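Local coordinates for protein xylose isomerase-like TIM barrel (Anabaena variabilis ATCC 29413, PDB 2QW5) that binds zinc and D-xylose in a TIM-barrel pocket and is probably a sugar or sugar-phosphate isomerase or epimerase, at residues V88-F94 and Y110-R114. Numbering follows the deposited sequence.
Sequences VGATRTF and YLKSR
Two torsions set the Tyr110 and Phe94 rings face to face: CG of Tyr110 lies trans to its own backbone N (chi1 163°), so that the phenol spans the gap from helix 101-120 and its OH meets Gly89 O, while CG of Phe94 lies anti to its carbonyl carbon, beside the backbone N. The result is an offset stack, with ring centroids 4.5 Å apart and planes only 10° from parallel. With this offset, CB of Tyr110 sits over the Phe94 face, 4.0 Å from the ring centroid, a CH-pi contact, and Phe94 CB lies 3.4 Å from Tyr110 CD2. Beyond the stack, the phenol reaches back to the start of the loop, where Tyr110 OH donates to Gly89 O at 2.7 Å. The hydroxyl approaches near the outward direction of the C=O bond (C=O...O angle 156°), tilted somewhat out of the carbonyl plane, and Gly89 O lies at the edge of the phenol ring, in its plane. The loop has its own brace: Thr91 OG1 accepts from Phe94 N at 3.0 Å in an ST motif, and this hydroxyl also bonds Asp141 of the second subunit. Farther along the helix, both methyls of Val88 pack against CB and CG of Arg114, with CG1 3.8 Å from Arg114 CG, while the guanidinium pairs with Asp63 and the Ala53 carbonyl. Replacing Tyr110 with a phenylalanine would probably preserve much of the stack but leave the Gly89 carbonyl without its phenol donor and that end of the loop less firmly fixed. The contact thus ties the loop after barrel strand 83-87 to the following helix through one hydrogen bond, an offset aromatic stack and the packing of Val88 on Arg114; with Gly89 close to bound D-xylose, this chemistry is consistent with shaping the rim of the sugar pocket.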
# COMPACT_ATOMS: atom_id res chain seq x y z
N VAL A 88 -3.02 25.26 8.24
CA VAL A 88 -4.23 24.48 8.40
C VAL A 88 -4.55 23.81 7.09
O VAL A 88 -4.48 24.44 6.05
CB VAL A 88 -5.44 25.37 8.83
CG1 VAL A 88 -6.71 24.57 8.80
CG2 VAL A 88 -5.23 25.95 10.26
N GLY A 89 -4.93 22.55 7.16
CA GLY A 89 -5.32 21.78 5.99
C GLY A 89 -6.66 21.13 6.09
O GLY A 89 -7.08 20.70 7.17
N ALA A 90 -7.37 21.07 4.95
CA ALA A 90 -8.59 20.27 4.85
C ALA A 90 -8.14 18.81 4.94
O ALA A 90 -6.99 18.47 4.61
CB ALA A 90 -9.31 20.53 3.49
N THR A 91 -9.05 17.96 5.40
CA THR A 91 -8.79 16.53 5.59
C THR A 91 -9.83 15.74 4.83
O THR A 91 -10.80 16.29 4.35
CB THR A 91 -8.82 16.14 7.07
OG1 THR A 91 -10.15 16.13 7.58
CG2 THR A 91 -7.97 17.10 7.90
N ARG A 92 -9.60 14.44 4.71
CA ARG A 92 -10.56 13.57 4.00
C ARG A 92 -12.01 13.72 4.53
O ARG A 92 -12.98 13.75 3.73
CB ARG A 92 -10.12 12.11 4.06
CG ARG A 92 -10.80 11.27 2.97
CD ARG A 92 -11.07 9.89 3.46
NE ARG A 92 -9.84 9.26 3.88
CZ ARG A 92 -9.73 8.36 4.87
NH1 ARG A 92 -10.77 7.96 5.62
NH2 ARG A 92 -8.52 7.87 5.13
N THR A 93 -12.15 13.81 5.85
CA THR A 93 -13.45 14.05 6.52
C THR A 93 -13.89 15.51 6.31
O THR A 93 -14.98 15.76 5.76
CB THR A 93 -13.38 13.68 8.00
OG1 THR A 93 -13.02 12.30 8.10
CG2 THR A 93 -14.69 13.89 8.71
N PHE A 94 -13.04 16.44 6.71
CA PHE A 94 -13.34 17.88 6.64
C PHE A 94 -12.94 18.38 5.28
O PHE A 94 -11.94 19.09 5.10
CB PHE A 94 -12.63 18.64 7.75
CG PHE A 94 -12.96 18.14 9.10
CD1 PHE A 94 -14.31 18.09 9.54
CD2 PHE A 94 -11.96 17.68 9.95
CE1 PHE A 94 -14.63 17.60 10.81
CE2 PHE A 94 -12.27 17.19 11.23
CZ PHE A 94 -13.60 17.15 11.66
N TYR A 110 -15.33 23.25 10.62
CA TYR A 110 -13.94 22.92 10.93
C TYR A 110 -13.03 24.11 10.57
O TYR A 110 -12.24 24.55 11.39
CB TYR A 110 -13.52 21.63 10.21
CG TYR A 110 -12.04 21.41 10.11
CD1 TYR A 110 -11.27 21.03 11.22
CD2 TYR A 110 -11.39 21.59 8.89
CE1 TYR A 110 -9.89 20.84 11.11
CE2 TYR A 110 -10.02 21.41 8.77
CZ TYR A 110 -9.27 21.03 9.87
OH TYR A 110 -7.91 20.85 9.69
N LEU A 111 -13.18 24.64 9.36
CA LEU A 111 -12.34 25.76 8.90
C LEU A 111 -12.63 27.04 9.71
O LEU A 111 -11.67 27.75 10.05
CB LEU A 111 -12.46 25.97 7.40
CG LEU A 111 -11.93 24.82 6.54
CD1 LEU A 111 -12.40 24.92 5.02
CD2 LEU A 111 -10.44 24.72 6.57
N LYS A 112 -13.90 27.26 10.10
CA LYS A 112 -14.27 28.43 10.98
C LYS A 112 -13.65 28.30 12.36
O LYS A 112 -13.18 29.31 12.96
CB LYS A 112 -15.77 28.60 11.13
CG LYS A 112 -16.52 29.10 9.87
CD LYS A 112 -18.01 29.16 10.17
CE LYS A 112 -18.78 29.89 9.08
NZ LYS A 112 -20.25 29.89 9.32
N SER A 113 -13.61 27.07 12.87
CA SER A 113 -12.90 26.79 14.15
C SER A 113 -11.43 27.16 14.06
O SER A 113 -10.84 27.72 15.01
CB SER A 113 -13.00 25.29 14.53
OG SER A 113 -12.03 24.95 15.50
N ARG A 114 -10.82 26.81 12.94
CA ARG A 114 -9.40 27.07 12.75
C ARG A 114 -9.18 28.56 12.55
O ARG A 114 -8.19 29.09 13.09
CB ARG A 114 -8.78 26.15 11.70
CG ARG A 114 -8.31 24.76 12.22
CD ARG A 114 -9.28 23.95 13.09
NE ARG A 114 -8.59 22.90 13.83
CZ ARG A 114 -8.98 22.36 14.98
NH1 ARG A 114 -10.09 22.74 15.61
NH2 ARG A 114 -8.25 21.39 15.51